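Local coordinates for protein condensin complex subunit 3 (Schizosaccharomyces pombe, PDB 5OQR) that serves as a regulatory subunit of condensin, the complex required to convert interphase chromatin into condensed, mitotic-like chromosomes, at residues R345-V348 with S349-D352; S354-D357 with E358-I362. All coordinates share one frame; numbering follows the deposited sequence.

Contact 1 of 2, residues R345-V348 with S349-D352; sequences RQYV and SLRD
Tyr347 and Leu350 both turn their side chains back beside their own backbone N, with CG anti to the carbonyl carbon (chi1 -70° and -68°), and this shared setting places the two alongside one another, running out in a common direction. One methyl of the leucine makes the contact: Leu350 CD1 sits at the ring edge, close to the ring plane, 4.1 Å from Tyr347 CD1. At the other end of the ring, the Tyr347 hydroxyl is hydrogen-bonded to His405 NE2. The backbones of the pair are joined by a bond from Leu350 N to Tyr347 O, 2.9 Å long, and Leu350 CB packs against the same carbonyl oxygen.

The turn repeats one residue on, where Arg351 N bonds to Val348 O at 3.1 Å. Ser349 N reaches Gln346 O at 3.0 Å, but its bent angle makes this bond weak. Bonds three residues apart are those of a 3-10-like turn, here at the C-terminal end of helix 336-348, from which the chain passes into the connection to helix 356-372 of this HEAT-repeat protein.

On the side facing that next helix, the buried Gln346 bends at chi2 (62°), bringing OE1 round to within 4.0 Å of Ser349 OG; its more likely polar partner is Ser359 OG, a probable hydrogen bond. The CB and CG of Arg351 lie against Val348 O, each 3.5 Å away, before the chain runs extended from CG to NE.

Contact 2 of 2, residues S354-D357 with E358-I362; sequences SSYD and ESCFI
The sulfur of Cys360 lies over one face of the Tyr356 ring, 4.0 Å from the ring centroid and 19° off the ring normal. It is displaced toward the hydroxyl-bearing rim, where SG comes equally close to Tyr356 CE2 and CZ, at 3.8 Å from each. The two side chains leave the helix with different first torsions: the tyrosine ring is carried out with CG opposite the backbone N (chi1 179°), while the cysteine sulfur is tucked beside its own N (chi1 -71°). Four residues apart, they fall on one flank of the helix, whose backbone bond between them runs from Cys360 N to Tyr356 O, 3.1 Å long. The ring also packs on Pro398 of a neighbouring loop.

Ser359 points along a different flank. Its CB rests 3.3 Å from Ser355 O, the carbonyl that accepts the Ser359 N-H at 3.3 Å. Phe361 adds a longer, weak backbone bond to Asp357 O, while its ring is directed onto Ala308 and Leu312 of helix 308-324. Glu358 reaches out with a straight chain, and its OE2 is hydrogen-bonded to Ala308 N.

Ser355 occupies the N-cap position without a side-chain capping bond, and the i to i+4 backbone bonds that follow mark the start of alpha helix 356-372, on which Tyr356 and Cys360 form a Cys sulfur-aromatic contact at i, i+4 spacing.

In the fold
Contact 1 closes helix 336-348 and contact 2 opens helix 356-372, so together they frame the short connection between two successive helices of the helical array. Their centres lie about 8 Å apart, and side chains meet directly across the bend. Gln346 OE1 is 3.2 Å from Ser359 OG, a probable hydrogen bond joining the two helices. A second probable bond, Ser349 O to Ser355 OG at 3.2 Å, ties the end of the first turn to the N-cap residue of the next helix. The Tyr356 ring reaches back as well, with CD1 lying 3.4 Å from Leu350 O. Within the connection itself, the poorly ordered Asp352 is modelled with OD2 hydrogen-bonded to Ser354 OG.

Contact 1 of 2, residues R345-V348 with S349-D352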
loop_
_atom_site.group_PDB
_atom_site.type_symbol
_atom_site.label_atom_id
_atom_site.label_comp_id
_atom_site.label_asym_id
_atom_site.label_seq_id
_atom_site.Cartn_x
_atom_site.Cartn_y
_atom_site.Cartn_z
ATOM N N ARG A 345 20.507 -7.712 35.023
ATOM C CA ARG A 345 19.350 -7.748 35.911
ATOM C C ARG A 345 18.164 -8.407 35.225
ATOM O O ARG A 345 17.402 -9.147 35.856
ATOM C CB ARG A 345 18.967 -6.336 36.356
ATOM C CG ARG A 345 19.995 -5.632 37.204
ATOM C CD ARG A 345 19.455 -4.310 37.724
ATOM N NE ARG A 345 18.542 -4.482 38.854
ATOM C CZ ARG A 345 17.219 -4.352 38.800
ATOM N NH1 ARG A 345 16.606 -4.037 37.667
ATOM N NH2 ARG A 345 16.500 -4.532 39.900
ATOM N N GLN A 346 17.990 -8.142 33.928
ATOM C CA GLN A 346 16.826 -8.650 33.216
ATOM C C GLN A 346 16.917 -10.151 32.985
ATOM O O GLN A 346 15.885 -10.828 32.926
ATOM C CB GLN A 346 16.672 -7.906 31.888
ATOM C CG GLN A 346 15.238 -7.772 31.409
ATOM C CD GLN A 346 14.367 -6.977 32.363
ATOM O OE1 GLN A 346 13.245 -7.372 32.668
ATOM N NE2 GLN A 346 14.879 -5.849 32.834
ATOM N N TYR A 347 18.130 -10.692 32.849
ATOM C CA TYR A 347 18.291 -12.141 32.766
ATOM C C TYR A 347 17.622 -12.839 33.940
ATOM O O TYR A 347 17.028 -13.910 33.781
ATOM C CB TYR A 347 19.773 -12.511 32.731
ATOM C CG TYR A 347 20.510 -12.140 31.471
ATOM C CD1 TYR A 347 19.892 -12.194 30.230
ATOM C CD2 TYR A 347 21.836 -11.747 31.525
ATOM C CE1 TYR A 347 20.577 -11.858 29.082
ATOM C CE2 TYR A 347 22.524 -11.409 30.393
ATOM C CZ TYR A 347 21.893 -11.467 29.174
ATOM O OH TYR A 347 22.590 -11.130 28.045
ATOM N N VAL A 348 17.728 -12.255 35.135
ATOM C CA VAL A 348 17.126 -12.862 36.317
ATOM C C VAL A 348 15.635 -13.079 36.100
ATOM O O VAL A 348 15.083 -14.122 36.472
ATOM C CB VAL A 348 17.401 -11.989 37.557
ATOM C CG1 VAL A 348 16.718 -12.564 38.791
ATOM C CG2 VAL A 348 18.897 -11.862 37.796
ATOM N N SER A 349 14.960 -12.102 35.494
ATOM C CA SER A 349 13.526 -12.199 35.256
ATOM C C SER A 349 13.160 -13.308 34.279
ATOM O O SER A 349 11.979 -13.651 34.179
ATOM C CB SER A 349 12.993 -10.862 34.741
ATOM O OG SER A 349 13.002 -9.878 35.758
ATOM N N LEU A 350 14.129 -13.869 33.555
ATOM C CA LEU A 350 13.833 -14.975 32.657
ATOM C C LEU A 350 13.584 -16.274 33.405
ATOM O O LEU A 350 12.959 -17.183 32.850
ATOM C CB LEU A 350 14.977 -15.165 31.661
ATOM C CG LEU A 350 15.172 -14.051 30.628
ATOM C CD1 LEU A 350 16.399 -14.336 29.786
ATOM C CD2 LEU A 350 13.947 -13.899 29.745
ATOM N N ARG A 351 14.058 -16.385 34.647
ATOM C CA ARG A 351 13.840 -17.607 35.412
ATOM C C ARG A 351 12.377 -17.748 35.809
ATOM O O ARG A 351 11.838 -18.860 35.838
ATOM C CB ARG A 351 14.735 -17.617 36.650
ATOM C CG ARG A 351 16.213 -17.433 36.349
ATOM C CD ARG A 351 17.052 -17.770 37.564
ATOM N NE ARG A 351 18.463 -17.443 37.381
ATOM C CZ ARG A 351 19.348 -18.229 36.779
ATOM N NH1 ARG A 351 18.979 -19.400 36.276
ATOM N NH2 ARG A 351 20.611 -17.842 36.672
ATOM N N ASP A 352 11.716 -16.634 36.110
ATOM C CA ASP A 352 10.301 -16.645 36.456
ATOM C C ASP A 352 9.482 -16.604 35.173
ATOM O O ASP A 352 9.648 -15.697 34.350
ATOM C CB ASP A 352 9.952 -15.465 37.360
ATOM C CG ASP A 352 8.530 -15.535 37.882
ATOM O OD1 ASP A 352 8.325 -15.294 39.091
ATOM O OD2 ASP A 352 7.617 -15.836 37.084
#

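Contact 2 of 2, residues S354-D357 with E358-I362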
loop_
_atom_site.group_PDB
_atom_site.type_symbol
_atom_site.label_atom_id
_atom_site.label_comp_id
_atom_site.label_asym_id
_atom_site.label_seq_id
_atom_site.Cartn_x
_atom_site.Cartn_y
_atom_site.Cartn_z
ATOM N N SER A 354 6.240 -16.118 34.704
ATOM C CA SER A 354 5.209 -15.089 34.613
ATOM C C SER A 354 5.736 -13.815 33.963
ATOM O O SER A 354 4.966 -13.072 33.346
ATOM C CB SER A 354 4.652 -14.783 36.003
ATOM O OG SER A 354 5.695 -14.509 36.919
ATOM N N SER A 355 7.036 -13.544 34.089
ATOM C CA SER A 355 7.658 -12.371 33.486
ATOM C C SER A 355 8.630 -12.746 32.372
ATOM O O SER A 355 9.539 -11.973 32.059
ATOM C CB SER A 355 8.373 -11.548 34.558
ATOM O OG SER A 355 9.276 -12.349 35.299
ATOM N N TYR A 356 8.447 -13.915 31.759
ATOM C CA TYR A 356 9.382 -14.392 30.747
ATOM C C TYR A 356 9.200 -13.657 29.423
ATOM O O TYR A 356 10.165 -13.132 28.860
ATOM C CB TYR A 356 9.207 -15.899 30.556
ATOM C CG TYR A 356 10.107 -16.494 29.502
ATOM C CD1 TYR A 356 11.418 -16.839 29.797
ATOM C CD2 TYR A 356 9.645 -16.719 28.213
ATOM C CE1 TYR A 356 12.245 -17.386 28.837
ATOM C CE2 TYR A 356 10.463 -17.266 27.247
ATOM C CZ TYR A 356 11.763 -17.597 27.563
ATOM O OH TYR A 356 12.583 -18.143 26.601
ATOM N N ASP A 357 7.969 -13.610 28.911
ATOM C CA ASP A 357 7.736 -13.005 27.603
ATOM C C ASP A 357 8.111 -11.529 27.600
ATOM O O ASP A 357 8.670 -11.027 26.619
ATOM C CB ASP A 357 6.275 -13.184 27.195
ATOM C CG ASP A 357 5.937 -14.622 26.844
ATOM O OD1 ASP A 357 6.859 -15.380 26.481
ATOM O OD2 ASP A 357 4.748 -14.992 26.926
ATOM N N GLU A 358 7.813 -10.815 28.686
ATOM C CA GLU A 358 8.137 -9.393 28.732
ATOM C C GLU A 358 9.642 -9.172 28.799
ATOM O O GLU A 358 10.167 -8.251 28.161
ATOM C CB GLU A 358 7.453 -8.734 29.927
ATOM C CG GLU A 358 7.192 -7.250 29.726
ATOM C CD GLU A 358 7.012 -6.496 31.028
ATOM O OE1 GLU A 358 7.447 -7.003 32.083
ATOM O OE2 GLU A 358 6.435 -5.390 30.993
ATOM N N SER A 359 10.355 -10.003 29.562
ATOM C CA SER A 359 11.795 -9.819 29.707
ATOM C C SER A 359 12.522 -10.079 28.396
ATOM O O SER A 359 13.512 -9.407 28.087
ATOM C CB SER A 359 12.335 -10.731 30.809
ATOM O OG SER A 359 12.022 -10.217 32.090
ATOM N N CYS A 360 12.057 -11.054 27.615
ATOM C CA CYS A 360 12.624 -11.263 26.287
ATOM C C CYS A 360 12.506 -10.003 25.441
ATOM O O CYS A 360 13.455 -9.617 24.750
ATOM C CB CYS A 360 11.930 -12.435 25.597
ATOM S SG CYS A 360 12.316 -14.042 26.296
ATOM N N PHE A 361 11.348 -9.344 25.493
ATOM C CA PHE A 361 11.163 -8.105 24.749
ATOM C C PHE A 361 12.054 -6.997 25.291
ATOM O O PHE A 361 12.643 -6.235 24.516
ATOM C CB PHE A 361 9.692 -7.692 24.799
ATOM C CG PHE A 361 9.358 -6.525 23.921
ATOM C CD1 PHE A 361 9.283 -6.675 22.546
ATOM C CD2 PHE A 361 9.110 -5.278 24.466
ATOM C CE1 PHE A 361 8.975 -5.604 21.735
ATOM C CE2 PHE A 361 8.799 -4.204 23.658
ATOM C CZ PHE A 361 8.732 -4.367 22.292
ATOM N N ILE A 362 12.170 -6.895 26.617
ATOM C CA ILE A 362 13.013 -5.865 27.220
ATOM C C ILE A 362 14.470 -6.075 26.830
ATOM O O ILE A 362 15.161 -5.139 26.413
ATOM C CB ILE A 362 12.834 -5.861 28.749
ATOM C CG1 ILE A 362 11.401 -5.470 29.110
ATOM C CG2 ILE A 362 13.819 -4.904 29.412
ATOM C CD1 ILE A 362 11.028 -5.753 30.546
#